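Local atomic coordinates of ornithine aminotransferase (Plasmodium falciparum, PDB entry 3LG0), a protein that catalyses the pyridoxal phosphate-dependent transfer of the delta-amino group of ornithine to 2-oxoglutarate, giving glutamate semialdehyde and glutamate. Residues S137-V142 against D191-A196; Y120-K125 against D279-L284; I141-N146 against L175-D180. All blocks are in the same frame, centred on the assembly; numbering follows the deposited sequence.

Interaction 1. Residues S137-V142 against D191-A196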
ATOM      1  N   SER A 137      15.923  20.255 -11.097  1.00 56.57           N
ATOM      2  CA  SER A 137      17.293  19.943 -10.716  1.00 51.89           C
ATOM      3  C   SER A 137      17.513  19.844  -9.207  1.00 49.79           C
ATOM      4  O   SER A 137      18.653  19.873  -8.742  1.00 56.23           O
ATOM      5  CB  SER A 137      18.252  20.970 -11.316  1.00 60.95           C
ATOM      6  OG  SER A 137      18.108  22.224 -10.673  1.00 64.45           O
ATOM      7  N   ALA A 138      16.436  19.715  -8.440  1.00 48.98           N
ATOM      8  CA  ALA A 138      16.584  19.506  -7.007  1.00 41.23           C
ATOM      9  C   ALA A 138      17.212  18.135  -6.776  1.00 42.10           C
ATOM     10  O   ALA A 138      16.755  17.119  -7.311  1.00 44.83           O
ATOM     11  CB  ALA A 138      15.250  19.624  -6.300  1.00 41.13           C
ATOM     12  N   LYS A 139      18.278  18.113  -5.994  1.00 35.74           N
ATOM     13  CA  LYS A 139      19.004  16.884  -5.748  1.00 45.62           C
ATOM     14  C   LYS A 139      18.803  16.406  -4.320  1.00 39.30           C
ATOM     15  O   LYS A 139      18.772  17.207  -3.392  1.00 44.07           O
ATOM     16  CB  LYS A 139      20.496  17.087  -6.028  1.00 52.25           C
ATOM     17  CG  LYS A 139      20.838  17.174  -7.494  1.00 55.46           C
ATOM     18  CD  LYS A 139      22.306  17.522  -7.699  1.00 62.98           C
ATOM     19  CE  LYS A 139      22.637  17.615  -9.184  1.00 67.42           C
ATOM     20  NZ  LYS A 139      21.761  18.587  -9.915  1.00 59.95           N
ATOM     21  N   ILE A 140      18.654  15.097  -4.156  1.00 39.88           N
ATOM     22  CA  ILE A 140      18.557  14.494  -2.834  1.00 39.83           C
ATOM     23  C   ILE A 140      19.773  13.609  -2.579  1.00 44.11           C
ATOM     24  O   ILE A 140      20.175  12.800  -3.420  1.00 36.07           O
ATOM     25  CB  ILE A 140      17.282  13.627  -2.677  1.00 42.11           C
ATOM     26  CG1 ILE A 140      16.020  14.458  -2.877  1.00 32.35           C
ATOM     27  CG2 ILE A 140      17.272  12.925  -1.305  1.00 30.81           C
ATOM     28  CD1 ILE A 140      14.757  13.604  -3.068  1.00 32.86           C
ATOM     29  N   ILE A 141      20.354  13.756  -1.406  1.00 38.90           N
ATOM     30  CA  ILE A 141      21.472  12.921  -1.025  1.00 40.48           C
ATOM     31  C   ILE A 141      20.972  11.706  -0.243  1.00 37.89           C
ATOM     32  O   ILE A 141      20.178  11.849   0.679  1.00 33.20           O
ATOM     33  CB  ILE A 141      22.456  13.724  -0.153  1.00 46.79           C
ATOM     34  CG1 ILE A 141      23.022  14.903  -0.952  1.00 47.77           C
ATOM     35  CG2 ILE A 141      23.562  12.822   0.381  1.00 50.38           C
ATOM     36  CD1 ILE A 141      23.729  15.930  -0.097  1.00 66.90           C
ATOM     37  N   VAL A 142      21.434  10.518  -0.619  1.00 34.39           N
ATOM     38  CA  VAL A 142      21.150   9.318   0.154  1.00 42.81           C
ATOM     39  C   VAL A 142      22.425   8.554   0.431  1.00 41.22           C
ATOM     40  O   VAL A 142      23.467   8.830  -0.160  1.00 38.68           O
ATOM     41  CB  VAL A 142      20.191   8.398  -0.587  1.00 39.63           C
ATOM     42  CG1 VAL A 142      18.798   8.997  -0.583  1.00 28.40           C
ATOM     43  CG2 VAL A 142      20.686   8.168  -2.016  1.00 44.25           C
ATOM     44  N   ASP A 191      26.933  21.490  -3.178  1.00 65.43           N
ATOM     45  CA  ASP A 191      26.024  21.696  -4.302  1.00 61.47           C
ATOM     46  C   ASP A 191      24.778  22.446  -3.829  1.00 65.07           C
ATOM     47  O   ASP A 191      24.066  21.995  -2.932  1.00 66.37           O
ATOM     48  CB  ASP A 191      25.659  20.356  -4.942  1.00 53.02           C
ATOM     49  CG  ASP A 191      25.031  20.509  -6.310  1.00 64.13           C
ATOM     50  OD1 ASP A 191      24.567  21.624  -6.632  1.00 73.98           O
ATOM     51  OD2 ASP A 191      24.991  19.509  -7.063  1.00 65.87           O
ATOM     52  N   PRO A 192      24.540  23.631  -4.407  1.00 76.47           N
ATOM     53  CA  PRO A 192      23.425  24.506  -4.031  1.00 73.85           C
ATOM     54  C   PRO A 192      22.081  23.894  -4.409  1.00 59.61           C
ATOM     55  O   PRO A 192      21.048  24.318  -3.895  1.00 54.59           O
ATOM     56  CB  PRO A 192      23.682  25.762  -4.877  1.00 71.98           C
ATOM     57  CG  PRO A 192      24.478  25.249  -6.051  1.00 70.78           C
ATOM     58  CD  PRO A 192      25.413  24.276  -5.402  1.00 73.92           C
ATOM     59  N   ASN A 193      22.101  22.907  -5.299  1.00 59.37           N
ATOM     60  CA  ASN A 193      20.878  22.270  -5.767  1.00 61.22           C
ATOM     61  C   ASN A 193      20.401  21.109  -4.891  1.00 57.79           C
ATOM     62  O   ASN A 193      19.476  20.389  -5.248  1.00 56.00           O
ATOM     63  CB  ASN A 193      21.050  21.799  -7.204  1.00 62.47           C
ATOM     64  CG  ASN A 193      21.380  22.930  -8.139  1.00 65.06           C
ATOM     65  OD1 ASN A 193      20.840  24.027  -8.014  1.00 65.91           O
ATOM     66  ND2 ASN A 193      22.272  22.673  -9.088  1.00 75.57           N
ATOM     67  N   VAL A 194      21.032  20.934  -3.740  1.00 45.13           N
ATOM     68  CA  VAL A 194      20.631  19.891  -2.817  1.00 46.96           C
ATOM     69  C   VAL A 194      19.504  20.410  -1.939  1.00 52.25           C
ATOM     70  O   VAL A 194      19.612  21.495  -1.366  1.00 43.47           O
ATOM     71  CB  VAL A 194      21.822  19.432  -1.951  1.00 45.43           C
ATOM     72  CG1 VAL A 194      21.370  18.472  -0.864  1.00 42.67           C
ATOM     73  CG2 VAL A 194      22.883  18.802  -2.830  1.00 45.06           C
ATOM     74  N   CYS A 195      18.418  19.643  -1.848  1.00 41.90           N
ATOM     75  CA  CYS A 195      17.272  20.048  -1.030  1.00 40.09           C
ATOM     76  C   CYS A 195      17.168  19.231   0.265  1.00 43.29           C
ATOM     77  O   CYS A 195      16.629  19.702   1.277  1.00 40.43           O
ATOM     78  CB  CYS A 195      15.970  19.934  -1.837  1.00 38.68           C
ATOM     79  SG  CYS A 195      15.649  18.238  -2.448  1.00 42.34           S
ATOM     80  N   ALA A 196      17.681  18.002   0.233  1.00 45.90           N
ATOM     81  CA  ALA A 196      17.543  17.117   1.387  1.00 42.54           C
ATOM     82  C   ALA A 196      18.594  16.023   1.469  1.00 31.66           C
ATOM     83  O   ALA A 196      19.172  15.603   0.467  1.00 37.56           O
ATOM     84  CB  ALA A 196      16.132  16.501   1.430  1.00 24.86           C
TER

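Interaction 2. Residues Y120-K125 against D279-L284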
ATOM      1  N   TYR A 120      10.386  12.118  -1.234  1.00 29.16           N
ATOM      2  CA  TYR A 120      11.195  12.676  -2.323  1.00 30.60           C
ATOM      3  C   TYR A 120      10.483  13.888  -2.909  1.00 34.87           C
ATOM      4  O   TYR A 120      11.098  14.934  -3.137  1.00 33.42           O
ATOM      5  CB  TYR A 120      11.461  11.665  -3.452  1.00 26.30           C
ATOM      6  CG  TYR A 120      12.106  10.386  -3.008  1.00 24.53           C
ATOM      7  CD1 TYR A 120      12.892  10.348  -1.879  1.00 22.97           C
ATOM      8  CD2 TYR A 120      11.917   9.212  -3.716  1.00 29.28           C
ATOM      9  CE1 TYR A 120      13.479   9.187  -1.457  1.00 32.20           C
ATOM     10  CE2 TYR A 120      12.503   8.035  -3.306  1.00 25.86           C
ATOM     11  CZ  TYR A 120      13.288   8.025  -2.171  1.00 31.47           C
ATOM     12  OH  TYR A 120      13.894   6.857  -1.734  1.00 33.23           O
ATOM     13  N   LYS A 121       9.186  13.743  -3.159  1.00 33.10           N
ATOM     14  CA  LYS A 121       8.407  14.826  -3.745  1.00 31.43           C
ATOM     15  C   LYS A 121       8.336  16.010  -2.802  1.00 35.09           C
ATOM     16  O   LYS A 121       8.472  17.153  -3.219  1.00 28.31           O
ATOM     17  CB  LYS A 121       7.001  14.357  -4.105  1.00 36.97           C
ATOM     18  CG  LYS A 121       6.988  13.282  -5.190  1.00 59.63           C
ATOM     19  CD  LYS A 121       5.572  12.872  -5.556  1.00 73.70           C
ATOM     20  CE  LYS A 121       5.565  11.817  -6.652  1.00 68.30           C
ATOM     21  NZ  LYS A 121       4.179  11.341  -6.921  1.00 73.80           N
ATOM     22  N   LEU A 122       8.144  15.723  -1.522  1.00 32.95           N
ATOM     23  CA  LEU A 122       8.038  16.780  -0.529  1.00 34.76           C
ATOM     24  C   LEU A 122       9.342  17.574  -0.486  1.00 37.60           C
ATOM     25  O   LEU A 122       9.330  18.804  -0.493  1.00 34.76           O
ATOM     26  CB  LEU A 122       7.723  16.195   0.853  1.00 26.44           C
ATOM     27  CG  LEU A 122       7.694  17.154   2.044  1.00 36.76           C
ATOM     28  CD1 LEU A 122       6.656  18.257   1.795  1.00 30.04           C
ATOM     29  CD2 LEU A 122       7.399  16.413   3.360  1.00 27.64           C
ATOM     30  N   CYS A 123      10.459  16.854  -0.449  1.00 33.73           N
ATOM     31  CA  CYS A 123      11.779  17.461  -0.360  1.00 32.62           C
ATOM     32  C   CYS A 123      12.085  18.349  -1.554  1.00 34.08           C
ATOM     33  O   CYS A 123      12.566  19.461  -1.392  1.00 30.80           O
ATOM     34  CB  CYS A 123      12.853  16.379  -0.244  1.00 25.68           C
ATOM     35  SG  CYS A 123      12.881  15.586   1.364  1.00 35.76           S
ATOM     36  N   ARG A 124      11.818  17.848  -2.753  1.00 28.80           N
ATOM     37  CA  ARG A 124      12.123  18.601  -3.962  1.00 34.40           C
ATOM     38  C   ARG A 124      11.231  19.821  -4.106  1.00 40.75           C
ATOM     39  O   ARG A 124      11.687  20.875  -4.536  1.00 49.59           O
ATOM     40  CB  ARG A 124      12.015  17.720  -5.202  1.00 29.65           C
ATOM     41  CG  ARG A 124      13.062  16.618  -5.228  1.00 34.19           C
ATOM     42  CD  ARG A 124      13.259  16.039  -6.627  1.00 39.50           C
ATOM     43  NE  ARG A 124      14.443  15.186  -6.640  1.00 52.98           N
ATOM     44  CZ  ARG A 124      14.405  13.861  -6.663  1.00 51.79           C
ATOM     45  NH1 ARG A 124      13.232  13.236  -6.705  1.00 43.87           N
ATOM     46  NH2 ARG A 124      15.537  13.164  -6.658  1.00 53.96           N
ATOM     47  N   LYS A 125       9.969  19.679  -3.731  1.00 35.20           N
ATOM     48  CA  LYS A 125       9.025  20.785  -3.809  1.00 40.65           C
ATOM     49  C   LYS A 125       9.349  21.871  -2.784  1.00 37.70           C
ATOM     50  O   LYS A 125       9.135  23.040  -3.042  1.00 40.08           O
ATOM     51  CB  LYS A 125       7.578  20.288  -3.649  1.00 34.50           C
ATOM     52  CG  LYS A 125       6.532  21.263  -4.192  1.00 49.69           C
ATOM     53  CD  LYS A 125       5.183  20.585  -4.385  1.00 73.43           C
ATOM     54  CE  LYS A 125       4.107  21.563  -4.868  1.00 71.86           C
ATOM     55  NZ  LYS A 125       2.764  20.905  -4.989  1.00 70.89           N
ATOM     56  N   ASP A 279       6.443  24.830   7.724  1.00 29.69           N
ATOM     57  CA  ASP A 279       7.299  25.383   6.676  1.00 37.15           C
ATOM     58  C   ASP A 279       7.667  24.392   5.573  1.00 43.91           C
ATOM     59  O   ASP A 279       7.861  24.794   4.423  1.00 45.85           O
ATOM     60  CB  ASP A 279       8.550  26.076   7.243  1.00 42.32           C
ATOM     61  CG  ASP A 279       9.347  25.189   8.190  1.00 54.35           C
ATOM     62  OD1 ASP A 279       8.745  24.603   9.117  1.00 60.40           O
ATOM     63  OD2 ASP A 279      10.587  25.097   8.022  1.00 55.01           O
ATOM     64  N   VAL A 280       7.778  23.104   5.908  1.00 42.74           N
ATOM     65  CA  VAL A 280       7.991  22.091   4.877  1.00 34.54           C
ATOM     66  C   VAL A 280       6.675  21.493   4.373  1.00 29.95           C
ATOM     67  O   VAL A 280       6.445  21.445   3.172  1.00 35.94           O
ATOM     68  CB  VAL A 280       8.964  20.959   5.316  1.00 40.55           C
ATOM     69  CG1 VAL A 280      10.351  21.516   5.595  1.00 46.01           C
ATOM     70  CG2 VAL A 280       8.440  20.268   6.534  1.00 57.18           C
ATOM     71  N   MET A 281       5.800  21.061   5.278  1.00 32.35           N
ATOM     72  CA  MET A 281       4.588  20.349   4.855  1.00 30.97           C
ATOM     73  C   MET A 281       3.654  21.163   3.954  1.00 33.10           C
ATOM     74  O   MET A 281       3.070  20.616   3.031  1.00 38.83           O
ATOM     75  CB  MET A 281       3.823  19.815   6.059  1.00 23.57           C
ATOM     76  CG  MET A 281       2.759  18.786   5.698  1.00 32.25           C
ATOM     77  SD  MET A 281       3.429  17.137   5.324  1.00 35.64           S
ATOM     78  CE  MET A 281       3.493  16.431   6.971  1.00 24.25           C
ATOM     79  N   LEU A 282       3.512  22.461   4.217  1.00 30.29           N
ATOM     80  CA  LEU A 282       2.528  23.263   3.491  1.00 37.08           C
ATOM     81  C   LEU A 282       2.945  23.521   2.050  1.00 37.47           C
ATOM     82  O   LEU A 282       2.216  24.132   1.267  1.00 46.19           O
ATOM     83  CB  LEU A 282       2.253  24.568   4.221  1.00 41.18           C
ATOM     84  CG  LEU A 282       1.446  24.363   5.500  1.00 39.59           C
ATOM     85  CD1 LEU A 282       1.396  25.648   6.334  1.00 32.22           C
ATOM     86  CD2 LEU A 282       0.048  23.845   5.146  1.00 34.57           C
ATOM     87  N   VAL A 283       4.131  23.040   1.717  1.00 34.58           N
ATOM     88  CA  VAL A 283       4.668  23.128   0.377  1.00 35.88           C
ATOM     89  C   VAL A 283       3.829  22.258  -0.562  1.00 47.63           C
ATOM     90  O   VAL A 283       3.781  22.499  -1.769  1.00 59.95           O
ATOM     91  CB  VAL A 283       6.155  22.695   0.415  1.00 52.53           C
ATOM     92  CG1 VAL A 283       6.465  21.606  -0.603  1.00 41.87           C
ATOM     93  CG2 VAL A 283       7.083  23.913   0.306  1.00 37.50           C
ATOM     94  N   LEU A 284       3.157  21.254   0.004  1.00 45.95           N
ATOM     95  CA  LEU A 284       2.253  20.383  -0.752  1.00 40.33           C
ATOM     96  C   LEU A 284       0.877  21.024  -0.886  1.00 48.00           C
ATOM     97  O   LEU A 284       0.309  21.513   0.098  1.00 45.63           O
ATOM     98  CB  LEU A 284       2.121  19.030  -0.061  1.00 41.28           C
ATOM     99  CG  LEU A 284       3.364  18.145   0.018  1.00 34.90           C
ATOM    100  CD1 LEU A 284       3.170  17.068   1.060  1.00 34.13           C
ATOM    101  CD2 LEU A 284       3.639  17.534  -1.328  1.00 37.45           C
TER

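Interaction 3. Residues I141-N146 against L175-D180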
ATOM      1  N   ILE A 141      20.354  13.756  -1.406  1.00 38.90           N
ATOM      2  CA  ILE A 141      21.472  12.921  -1.025  1.00 40.48           C
ATOM      3  C   ILE A 141      20.972  11.706  -0.243  1.00 37.89           C
ATOM      4  O   ILE A 141      20.178  11.849   0.679  1.00 33.20           O
ATOM      5  CB  ILE A 141      22.456  13.724  -0.153  1.00 46.79           C
ATOM      6  CG1 ILE A 141      23.022  14.903  -0.952  1.00 47.77           C
ATOM      7  CG2 ILE A 141      23.562  12.822   0.381  1.00 50.38           C
ATOM      8  CD1 ILE A 141      23.729  15.930  -0.097  1.00 66.90           C
ATOM      9  N   VAL A 142      21.434  10.518  -0.619  1.00 34.39           N
ATOM     10  CA  VAL A 142      21.150   9.318   0.154  1.00 42.81           C
ATOM     11  C   VAL A 142      22.425   8.554   0.431  1.00 41.22           C
ATOM     12  O   VAL A 142      23.467   8.830  -0.160  1.00 38.68           O
ATOM     13  CB  VAL A 142      20.191   8.398  -0.587  1.00 39.63           C
ATOM     14  CG1 VAL A 142      18.798   8.997  -0.583  1.00 28.40           C
ATOM     15  CG2 VAL A 142      20.686   8.168  -2.016  1.00 44.25           C
ATOM     16  N   CYS A 143      22.351   7.590   1.335  1.00 41.52           N
ATOM     17  CA  CYS A 143      23.528   6.787   1.621  1.00 38.70           C
ATOM     18  C   CYS A 143      23.669   5.597   0.703  1.00 54.76           C
ATOM     19  O   CYS A 143      22.695   5.127   0.115  1.00 57.26           O
ATOM     20  CB  CYS A 143      23.571   6.363   3.066  1.00 35.85           C
ATOM     21  SG  CYS A 143      23.903   7.761   4.088  1.00 47.97           S
ATOM     22  N   ASN A 144      24.899   5.103   0.623  1.00 62.09           N
ATOM     23  CA  ASN A 144      25.338   4.248  -0.471  1.00 72.63           C
ATOM     24  C   ASN A 144      24.746   2.840  -0.534  1.00 77.37           C
ATOM     25  O   ASN A 144      24.153   2.453  -1.547  1.00 87.62           O
ATOM     26  CB  ASN A 144      26.866   4.172  -0.483  1.00 79.56           C
ATOM     27  CG  ASN A 144      27.443   4.435  -1.854  1.00 71.84           C
ATOM     28  OD1 ASN A 144      26.884   4.012  -2.863  1.00 80.39           O
ATOM     29  ND2 ASN A 144      28.560   5.153  -1.900  1.00 76.00           N
ATOM     30  N   ASN A 145      24.912   2.069   0.533  1.00 63.28           N
ATOM     31  CA  ASN A 145      24.603   0.641   0.461  1.00 84.22           C
ATOM     32  C   ASN A 145      23.186   0.318   0.876  1.00 76.94           C
ATOM     33  O   ASN A 145      22.698  -0.792   0.674  1.00 93.11           O
ATOM     34  CB  ASN A 145      25.584  -0.171   1.311  1.00 74.22           C
ATOM     35  CG  ASN A 145      26.930  -0.352   0.639  1.00 89.88           C
ATOM     36  OD1 ASN A 145      27.028  -0.334  -0.588  1.00 92.76           O
ATOM     37  ND2 ASN A 145      27.975  -0.533   1.439  1.00 98.21           N
ATOM     38  N   ASN A 146      22.522   1.301   1.459  1.00 77.38           N
ATOM     39  CA  ASN A 146      21.251   1.046   2.097  1.00 82.29           C
ATOM     40  C   ASN A 146      20.093   1.805   1.460  1.00 86.48           C
ATOM     41  O   ASN A 146      19.198   1.202   0.861  1.00 85.98           O
ATOM     42  CB  ASN A 146      21.365   1.368   3.583  1.00 83.91           C
ATOM     43  CG  ASN A 146      20.073   1.166   4.320  1.00 76.22           C
ATOM     44  OD1 ASN A 146      19.823   0.085   4.858  1.00 62.28           O
ATOM     45  ND2 ASN A 146      19.230   2.208   4.350  1.00 67.11           N
ATOM     46  N   LEU A 175      22.170  11.793  -5.102  1.00 46.65           N
ATOM     47  CA  LEU A 175      23.602  11.806  -4.864  1.00 46.70           C
ATOM     48  C   LEU A 175      23.898  10.817  -3.760  1.00 49.23           C
ATOM     49  O   LEU A 175      23.290  10.870  -2.693  1.00 52.97           O
ATOM     50  CB  LEU A 175      24.074  13.205  -4.445  1.00 50.77           C
ATOM     51  CG  LEU A 175      23.789  14.386  -5.384  1.00 57.92           C
ATOM     52  CD1 LEU A 175      24.325  15.677  -4.782  1.00 50.83           C
ATOM     53  CD2 LEU A 175      24.358  14.169  -6.781  1.00 57.25           C
ATOM     54  N   LYS A 176      24.835   9.911  -4.008  1.00 56.46           N
ATOM     55  CA  LYS A 176      25.135   8.862  -3.039  1.00 50.78           C
ATOM     56  C   LYS A 176      26.446   9.099  -2.305  1.00 47.82           C
ATOM     57  O   LYS A 176      27.490   9.272  -2.921  1.00 62.96           O
ATOM     58  CB  LYS A 176      25.131   7.490  -3.717  1.00 49.32           C
ATOM     59  CG  LYS A 176      23.744   7.027  -4.145  1.00 61.44           C
ATOM     60  CD  LYS A 176      23.702   5.528  -4.421  1.00 77.14           C
ATOM     61  CE  LYS A 176      22.298   5.077  -4.815  1.00 87.63           C
ATOM     62  NZ  LYS A 176      22.218   3.601  -5.016  1.00 98.30           N
ATOM     63  N   VAL A 177      26.375   9.118  -0.983  1.00 44.45           N
ATOM     64  CA  VAL A 177      27.555   9.200  -0.147  1.00 44.00           C
ATOM     65  C   VAL A 177      27.649   7.982   0.770  1.00 53.45           C
ATOM     66  O   VAL A 177      26.647   7.327   1.054  1.00 51.37           O
ATOM     67  CB  VAL A 177      27.522  10.451   0.732  1.00 52.15           C
ATOM     68  CG1 VAL A 177      27.490  11.706  -0.129  1.00 55.67           C
ATOM     69  CG2 VAL A 177      26.329  10.395   1.690  1.00 45.00           C
ATOM     70  N   PRO A 178      28.862   7.668   1.234  1.00 58.37           N
ATOM     71  CA  PRO A 178      29.007   6.579   2.202  1.00 51.25           C
ATOM     72  C   PRO A 178      28.334   6.933   3.520  1.00 46.92           C
ATOM     73  O   PRO A 178      28.291   8.104   3.892  1.00 49.19           O
ATOM     74  CB  PRO A 178      30.527   6.491   2.402  1.00 49.53           C
ATOM     75  CG  PRO A 178      31.104   7.070   1.149  1.00 53.16           C
ATOM     76  CD  PRO A 178      30.160   8.168   0.750  1.00 53.34           C
ATOM     77  N   TYR A 179      27.818   5.919   4.207  1.00 46.28           N
ATOM     78  CA  TYR A 179      27.247   6.069   5.532  1.00 38.53           C
ATOM     79  C   TYR A 179      28.327   6.429   6.548  1.00 46.81           C
ATOM     80  O   TYR A 179      29.470   5.995   6.427  1.00 49.23           O
ATOM     81  CB  TYR A 179      26.589   4.745   5.954  1.00 38.64           C
ATOM     82  CG  TYR A 179      25.663   4.852   7.153  1.00 36.40           C
ATOM     83  CD1 TYR A 179      24.460   5.550   7.069  1.00 27.96           C
ATOM     84  CD2 TYR A 179      25.974   4.235   8.345  1.00 30.82           C
ATOM     85  CE1 TYR A 179      23.612   5.649   8.155  1.00 31.98           C
ATOM     86  CE2 TYR A 179      25.132   4.320   9.428  1.00 30.71           C
ATOM     87  CZ  TYR A 179      23.954   5.031   9.332  1.00 32.64           C
ATOM     88  OH  TYR A 179      23.107   5.114  10.419  1.00 38.04           O
ATOM     89  N   ASP A 180      27.952   7.215   7.553  1.00 43.04           N
ATOM     90  CA  ASP A 180      28.824   7.501   8.690  1.00 43.49           C
ATOM     91  C   ASP A 180      30.098   8.245   8.282  1.00 59.08           C
ATOM     92  O   ASP A 180      31.130   8.133   8.948  1.00 49.29           O
ATOM     93  CB  ASP A 180      29.195   6.214   9.417  1.00 42.46           C
ATOM     94  CG  ASP A 180      29.583   6.452  10.866  1.00 47.80           C
ATOM     95  OD1 ASP A 180      29.625   7.623  11.293  1.00 57.61           O
ATOM     96  OD2 ASP A 180      29.832   5.464  11.590  1.00 58.18           O
TER

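Interaction 1. Residues S137-V142 against D191-A196
Lys139 and Asn193 open the pairing of two parallel strands: the Lys139 backbone N donates to Asn193 O at 2.7 Å. The carbonyl of the same lysine then accepts from Cys195, with Cys195 N 2.9 Å from Lys139 O, and Ile141 N reaches Ala196 O at 2.9 Å. Lys139 is thus gripped through both its N and its O by the residues before and after its bridge partner Val194, the usual parallel pattern. Ahead of the strand, residues 191-194 form a type I turn. Asp191 OD1 takes the Asn193 N-H from above the carboxylate plane, an Asx turn, while OD2 lies beside Lys139. Lys139 CD passes 3.4 Å from Asp191 OD2, the two side chains crossing at about a right angle; Lys139 NZ, 4.4 Å from Asp191 OD2, is beyond salt-bridge range, so any attraction is probably modest. On the sheet face that carries Lys139 and Val194, Ile141 lays CD1 against Val194 CG1 at 3.6 Å. Toward the other face, Cys195 SG sits between its own backbone N and carbonyl carbon (chi1 59°), which brings it to 3.8 Å from Ile140 CG1 and near Ala138 CB. Helix 112-129 closes over this side through Cys123 and Arg124, and Arg124 NE also bonds Ala138 O. Helix 182-189 packs on Ile141 and Val194 through Leu189, and strand 174-177 flanks the other edge of strand 139-143, inside the large, mostly parallel sheet of the fold type I pyridoxal phosphate enzymes.

Interaction 2. Residues Y120-K125 against D279-L284
Residues 120-125 are a regular turn and a half within helix 112-129, whereas 279-284 run off the end of helix 278-281 into a type I turn from Met281 to Leu284. The backbones come no closer than 6.5 Å between Lys125 CA and Val283 CA, and side chains fill the interval. Leu122 enters the turn with CD1, which lies 3.5 Å from Val280 O and 3.7 Å from Leu284 CG. A chi1 of 175° swings its branched end away from its own backbone N and crosswise over Leu284. One helical turn later, the Lys125 chain runs alongside Val283, the two pointing opposite ways. Lys125 CB meets Val283 CG1 at 3.5 Å, and the extended chain carries CE to 3.3 Å from Val283 O. Strand 105-109 also packs on the turn, Lys105 against Met281 and Leu107 against Leu284, and Ala22 of the second subunit packs on Met281. The contact is therefore mainly apolar: even the lysine contributes mostly methylenes, methyl and methylene groups also lie against the carbonyl oxygens of Val280 and Val283, and the segments' backbone hydrogen bonds stay within each of them.

Interaction 3. Residues I141-N146 against L175-D180
The side chains of Asn144 and Lys176 lie athwart each other where two parallel strands, 139-143 and 174-177, run together at the margin of the large, mostly parallel sheet of the fold type I pyridoxal phosphate enzymes; within this chain 174-177 is an outermost strand. Asn144, just beyond the strand end, lays CB 3.5 Å from Val177 O, and its amide spreads over the neighbouring strand: OD1 approaches Lys176 CD at 3.9 Å while ND2 faces the Val177-Pro178 peptide. Lys176, extended beyond CG, also sets its CG against Val142 CG2 on the same face of the sheet. The pairing beneath is regular. Val142 N donates to Leu175 O at 2.8 Å, and Val142 O accepts from Val177 N at 3.0 Å, so Val142 is held at both ends by the residues flanking Lys176. Ile141, Cys143, Leu175 and Val177 point to the other face, where helix 182-189 packs on Ile141, Leu175 and Val177. There Ile141 CG2 touches Val177 CG2 at 3.9 Å, and Ile141 CG1 rests on Leu175 CB. Tyr179 follows the strand with its hydroxyl bonded to Glu200 O and its ring against that of Tyr215. A chi1 of -166° sets the Tyr179 ring beside its own carbonyl carbon, where one edge meets Cys143: the sulfur lies near the ring plane, Cys143 SG 3.8 Å from Tyr179 CD1.

How the interactions relate
Interactions 1 and 3 use the two edges of strand 139-143 and share Ile141 and Val142; their centres are 13 Å apart. Ile140 O, 2.8 Å from Leu175 N, carries the bonding from one to the other, and together they align three neighbouring parallel strands of the large sheet. Interaction 2 lies beyond one face of that sheet, its centre about 13 Å from that of interaction 1 and 21 Å from that of interaction 3. Helix 112-129 links it to interaction 1, with Cys123 SG 3.4 Å from Ala196 CB. All three contacts lie away from Lys262, the probable pyridoxal phosphate attachment site, which carries no cofactor here.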